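Local coordinates for protein angiotensin-converting enzyme (Anopheles gambiae, PDB 6S1Y) that probably cleaves peptides as a zinc-dependent metallopeptidase of the angiotensin-converting enzyme family, with a largely helical fold, at residues L249-W253 against A254-D258; L429-L432 against P433-Y436. One frame throughout, in Å; residues are numbered along the deposited sequence.

Contact 1 (L249-W253 against A254-D258). With KSN ((2~{S})-2-[[(4~{S})-4-azanyl-5-oxidanyl-5-oxidanylidene-pentanoyl]amino]pentanedioic acid), chain H.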
loop_
_atom_site.group_PDB
_atom_site.type_symbol
_atom_site.label_atom_id
_atom_site.label_comp_id
_atom_site.label_asym_id
_atom_site.label_seq_id
_atom_site.Cartn_x
_atom_site.Cartn_y
_atom_site.Cartn_z
ATOM N N LEU A 249 -16.651 -9.875 0.277
ATOM C CA LEU A 249 -15.348 -10.112 0.889
ATOM C C LEU A 249 -14.926 -9.000 1.837
ATOM O O LEU A 249 -13.752 -8.947 2.227
ATOM C CB LEU A 249 -14.296 -10.321 -0.194
ATOM C CG LEU A 249 -14.509 -11.654 -0.936
ATOM C CD1 LEU A 249 -13.761 -11.649 -2.241
ATOM C CD2 LEU A 249 -14.039 -12.796 -0.056
ATOM N N GLY A 250 -15.867 -8.135 2.236
ATOM C CA GLY A 250 -15.654 -7.222 3.336
ATOM C C GLY A 250 -14.914 -5.960 2.986
ATOM O O GLY A 250 -14.594 -5.185 3.886
ATOM N N ASN A 251 -14.700 -5.712 1.688
ATOM C CA ASN A 251 -13.779 -4.687 1.204
ATOM C C ASN A 251 -14.173 -4.354 -0.235
ATOM O O ASN A 251 -14.391 -5.261 -1.031
ATOM C CB ASN A 251 -12.337 -5.201 1.286
ATOM C CG ASN A 251 -11.346 -4.245 0.685
ATOM O OD1 ASN A 251 -11.198 -4.172 -0.541
ATOM N ND2 ASN A 251 -10.642 -3.499 1.538
ATOM N N LEU A 252 -14.273 -3.057 -0.559
ATOM C CA LEU A 252 -14.823 -2.645 -1.845
ATOM C C LEU A 252 -14.010 -3.166 -3.030
ATOM O O LEU A 252 -14.557 -3.341 -4.126
ATOM C CB LEU A 252 -14.889 -1.120 -1.931
ATOM C CG LEU A 252 -16.229 -0.455 -1.622
ATOM C CD1 LEU A 252 -16.070 1.045 -1.607
ATOM C CD2 LEU A 252 -17.266 -0.867 -2.650
ATOM N N TRP A 253 -12.712 -3.386 -2.854
ATOM C CA TRP A 253 -11.848 -3.875 -3.906
ATOM C C TRP A 253 -11.481 -5.344 -3.730
ATOM O O TRP A 253 -10.771 -5.899 -4.568
ATOM C CB TRP A 253 -10.596 -3.000 -3.949
ATOM C CG TRP A 253 -10.974 -1.552 -3.941
ATOM C CD1 TRP A 253 -11.262 -0.785 -5.022
ATOM C CD2 TRP A 253 -11.139 -0.710 -2.788
ATOM N NE1 TRP A 253 -11.584 0.493 -4.629
ATOM C CE2 TRP A 253 -11.535 0.559 -3.256
ATOM C CE3 TRP A 253 -10.972 -0.903 -1.407
ATOM C CZ2 TRP A 253 -11.748 1.631 -2.403
ATOM C CZ3 TRP A 253 -11.210 0.166 -0.550
ATOM C CH2 TRP A 253 -11.590 1.423 -1.054
ATOM N N ALA A 254 -11.954 -5.981 -2.657
ATOM C CA ALA A 254 -11.593 -7.362 -2.316
ATOM C C ALA A 254 -10.092 -7.534 -2.189
ATOM O O ALA A 254 -9.562 -8.622 -2.460
ATOM C CB ALA A 254 -12.149 -8.349 -3.344
ATOM N N GLN A 255 -9.387 -6.478 -1.781
ATOM C CA GLN A 255 -7.932 -6.562 -1.733
ATOM C C GLN A 255 -7.437 -7.272 -0.481
ATOM O O GLN A 255 -6.370 -7.882 -0.498
ATOM C CB GLN A 255 -7.324 -5.163 -1.822
ATOM C CG GLN A 255 -7.558 -4.263 -0.626
ATOM C CD GLN A 255 -7.052 -2.851 -0.900
ATOM O OE1 GLN A 255 -7.517 -2.197 -1.844
ATOM N NE2 GLN A 255 -6.046 -2.410 -0.149
ATOM N N THR A 256 -8.174 -7.171 0.618
ATOM C CA THR A 256 -7.903 -7.915 1.836
ATOM C C THR A 256 -9.255 -8.369 2.364
ATOM O O THR A 256 -10.248 -7.641 2.229
ATOM C CB THR A 256 -7.176 -7.073 2.889
ATOM O OG1 THR A 256 -7.904 -5.866 3.105
ATOM C CG2 THR A 256 -5.776 -6.695 2.411
ATOM N N TRP A 257 -9.304 -9.559 2.947
ATOM C CA TRP A 257 -10.564 -10.125 3.395
ATOM C C TRP A 257 -10.635 -10.247 4.912
ATOM O O TRP A 257 -11.435 -11.028 5.425
ATOM C CB TRP A 257 -10.791 -11.494 2.740
ATOM C CG TRP A 257 -10.573 -11.539 1.249
ATOM C CD1 TRP A 257 -10.555 -10.487 0.378
ATOM C CD2 TRP A 257 -10.341 -12.711 0.457
ATOM N NE1 TRP A 257 -10.315 -10.939 -0.904
ATOM C CE2 TRP A 257 -10.178 -12.299 -0.874
ATOM C CE3 TRP A 257 -10.235 -14.080 0.756
ATOM C CZ2 TRP A 257 -9.925 -13.207 -1.911
ATOM C CZ3 TRP A 257 -9.969 -14.974 -0.275
ATOM C CH2 TRP A 257 -9.827 -14.532 -1.586
ATOM N N ASP A 258 -9.819 -9.473 5.635
ATOM C CA ASP A 258 -9.793 -9.509 7.087
ATOM C C ASP A 258 -11.167 -9.316 7.707
ATOM O O ASP A 258 -11.462 -9.916 8.742
ATOM C CB ASP A 258 -8.816 -8.443 7.612
ATOM C CG ASP A 258 -9.119 -7.036 7.076
ATOM O OD1 ASP A 258 -9.152 -6.844 5.830
ATOM O OD2 ASP A 258 -9.313 -6.118 7.901
HETATM C C10 KSN H . 0.116 8.203 -0.968
HETATM C C13 KSN H . 0.310 4.544 1.894
HETATM C C17 KSN H . -4.331 0.212 0.321
HETATM C C02 KSN H . -3.144 -0.032 1.261
HETATM C C03 KSN H . -2.185 1.152 1.448
HETATM C C04 KSN H . -2.722 2.536 1.119
HETATM C C05 KSN H . -2.719 3.546 2.296
HETATM C C07 KSN H . -0.964 5.103 1.213
HETATM C C08 KSN H . -0.852 6.569 0.815
HETATM C C09 KSN H . 0.173 6.811 -0.309
HETATM N N01 KSN H . -2.350 -1.173 0.792
HETATM N N06 KSN H . -1.919 4.780 2.282
HETATM O O11 KSN H . -0.930 8.913 -0.844
HETATM O O12 KSN H . 1.100 8.653 -1.651
HETATM O O14 KSN H . 0.438 4.704 3.139
HETATM O O15 KSN H . 1.179 3.915 1.262
HETATM O O16 KSN H . -3.445 3.356 3.225
HETATM O O18 KSN H . -5.375 0.719 0.814
HETATM O O19 KSN H . -4.337 -0.069 -0.907
HETATM O O HOH W 1 -12.346 -7.373 4.232
#
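Asn251 OD1 is gripped by two backbone amides that reach it from opposite faces of its amide plane: Gln255 N at 3.2 Å, with the N-H pointing almost straight at it (164°), and Trp253 N at 2.9 Å. The second bond makes an Asx turn, and asparagine suits the place because its short side chain, with CG anti to the backbone N (chi1 175°), folds the carbonyl back over the chain that follows. The backbone carbonyl of the same residue accepts from Ala254 N, closing a type I turn from Asn251 to Ala254, and Ala254 O in turn holds Trp257 NE1 at 2.9 Å, which helps to orient the indole. Over one face of that indole lies Leu249, its CD2 3.8 Å from the centroid of the five-membered ring in a CH-pi contact, while CD1 packs on Ala254 CB. Water 1 donates to Leu249 O and Thr256 O, bridging two carbonyls seven residues apart. Gln255 extends its chain beyond CG, so that NE2 donates a fairly straight hydrogen bond (162°) to KSN O19, a carboxylate oxygen of the ligand 3.0 Å away; its OE1 accepts from Lys485, which also binds the ligand and makes a cation-pi contact with Trp253. The tied loop thus presents a glutamine to the ligand pocket of this metallopeptidase, about 10 Å from the zinc ion.

Contact 2 (L429-L432 against P433-Y436)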
loop_
_atom_site.group_PDB
_atom_site.type_symbol
_atom_site.label_atom_id
_atom_site.label_comp_id
_atom_site.label_asym_id
_atom_site.label_seq_id
_atom_site.Cartn_x
_atom_site.Cartn_y
_atom_site.Cartn_z
ATOM N N LEU A 429 -2.163 -12.663 2.826
ATOM C CA LEU A 429 -1.754 -13.449 1.673
ATOM C C LEU A 429 -2.574 -13.085 0.442
ATOM O O LEU A 429 -2.026 -12.991 -0.657
ATOM C CB LEU A 429 -1.855 -14.939 1.970
ATOM C CG LEU A 429 -1.385 -15.776 0.789
ATOM C CD1 LEU A 429 0.116 -15.649 0.611
ATOM C CD2 LEU A 429 -1.765 -17.210 0.987
ATOM N N VAL A 430 -3.889 -12.870 0.599
ATOM C CA VAL A 430 -4.735 -12.614 -0.558
ATOM C C VAL A 430 -4.401 -11.300 -1.258
ATOM O O VAL A 430 -4.839 -11.070 -2.399
ATOM C CB VAL A 430 -6.226 -12.610 -0.163
ATOM C CG1 VAL A 430 -6.600 -13.906 0.542
ATOM C CG2 VAL A 430 -6.540 -11.434 0.699
ATOM N N PHE A 431 -3.657 -10.418 -0.603
ATOM C CA PHE A 431 -3.378 -9.091 -1.165
ATOM C C PHE A 431 -2.349 -9.159 -2.294
ATOM O O PHE A 431 -2.383 -8.338 -3.221
ATOM C CB PHE A 431 -2.937 -8.171 -0.014
ATOM C CG PHE A 431 -2.462 -6.822 -0.451
ATOM C CD1 PHE A 431 -3.358 -5.808 -0.708
ATOM C CD2 PHE A 431 -1.116 -6.560 -0.557
ATOM C CE1 PHE A 431 -2.924 -4.575 -1.113
ATOM C CE2 PHE A 431 -0.672 -5.323 -0.978
ATOM C CZ PHE A 431 -1.583 -4.338 -1.255
ATOM N N LEU A 432 -1.456 -10.126 -2.268
ATOM C CA LEU A 432 -0.402 -10.170 -3.283
ATOM C C LEU A 432 -0.936 -10.317 -4.695
ATOM O O LEU A 432 -0.566 -9.500 -5.558
ATOM C CB LEU A 432 0.591 -11.286 -2.932
ATOM C CG LEU A 432 1.438 -10.860 -1.726
ATOM C CD1 LEU A 432 1.621 -11.965 -0.764
ATOM C CD2 LEU A 432 2.792 -10.361 -2.188
ATOM N N PRO A 433 -1.807 -11.278 -5.004
ATOM C CA PRO A 433 -2.400 -11.290 -6.348
ATOM C C PRO A 433 -3.116 -10.001 -6.687
ATOM O O PRO A 433 -3.056 -9.549 -7.837
ATOM C CB PRO A 433 -3.364 -12.488 -6.300
ATOM C CG PRO A 433 -2.846 -13.347 -5.122
ATOM C CD PRO A 433 -2.292 -12.374 -4.152
ATOM N N PHE A 434 -3.813 -9.395 -5.734
ATOM C CA PHE A 434 -4.452 -8.118 -6.008
ATOM C C PHE A 434 -3.424 -7.076 -6.418
ATOM O O PHE A 434 -3.575 -6.417 -7.447
ATOM C CB PHE A 434 -5.214 -7.632 -4.779
ATOM C CG PHE A 434 -5.778 -6.248 -4.933
ATOM C CD1 PHE A 434 -7.014 -6.051 -5.539
ATOM C CD2 PHE A 434 -5.084 -5.155 -4.471
ATOM C CE1 PHE A 434 -7.541 -4.789 -5.666
ATOM C CE2 PHE A 434 -5.601 -3.888 -4.602
ATOM C CZ PHE A 434 -6.832 -3.702 -5.198
ATOM N N ALA A 435 -2.393 -6.871 -5.587
ATOM C CA ALA A 435 -1.403 -5.830 -5.865
ATOM C C ALA A 435 -0.743 -6.072 -7.215
ATOM O O ALA A 435 -0.549 -5.136 -7.994
ATOM C CB ALA A 435 -0.361 -5.790 -4.748
ATOM N N TYR A 436 -0.440 -7.337 -7.525
ATOM C CA TYR A 436 0.136 -7.695 -8.818
ATOM C C TYR A 436 -0.744 -7.232 -9.979
ATOM O O TYR A 436 -0.248 -6.632 -10.938
ATOM C CB TYR A 436 0.339 -9.214 -8.881
ATOM C CG TYR A 436 0.867 -9.755 -10.194
ATOM C CD1 TYR A 436 2.177 -9.509 -10.604
ATOM C CD2 TYR A 436 0.071 -10.564 -11.009
ATOM C CE1 TYR A 436 2.658 -10.040 -11.803
ATOM C CE2 TYR A 436 0.544 -11.086 -12.185
ATOM C CZ TYR A 436 1.832 -10.819 -12.591
ATOM O OH TYR A 436 2.293 -11.361 -13.783
#
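Phe431 O accepts from Ala435 N at 2.8 Å, and Leu432 O from Tyr436 N at 2.9 Å: two nearly straight i to i+4 bonds of the alpha-helix that runs on to residue 447. They lie near the start of the helix, where Pro433 is tolerated because its missing N-H costs little, and its ring restrains the backbone in a helical shape. The weaker bond from Leu432 N to Leu429 O, 3.3 Å, links this turn to the chain before it. On the side chains, Phe431 stands with CG anti to the backbone N (chi1 173°), which sends its ring outward, leaning toward the following turn. Phe431 is a residue of the ligand pocket and touches KSN, to which it offers an apolar aromatic surface. Ala435, small enough to come close to the ring, sets CB 4.2 Å from the Phe431 ring centroid in an off-centre CH-pi contact, nearest to CE2 (3.8 Å). Tyr436 points to another side, its hydroxyl bonded to Asp208 and Lys440, so a phenol serves both a polar and an apolar neighbourhood. Leu432 packs on Tyr501 and Val502 of helix 495-514, as suits a branched apolar side chain in the buried core. Phe434 meets the pocket phenylalanine obliquely, its CD2 lying 4.0 Å from Phe431 CE1.

How the contacts relate
Contacts 1 and 2 have centres 11 Å apart and pack directly on each other, the loop of 249-258 lying against the start of helix 431-447. Gln255 CB meets Phe434 CD2 at 3.5 Å, and Gln255 O lies 3.5 Å from Phe431 CB, so the glutamine is packed against Phe431 and Phe434. Trp257 CZ3 also touches Val430 CG1 at 3.6 Å. Both contacts supply a wall of the ligand pocket: Gln255 a polar group, Phe431 an aromatic surface about 4 Å from KSN. Their side chains lie about 10 and 9 Å, respectively, from the zinc ion, which is bound by His357, His361 and Glu385.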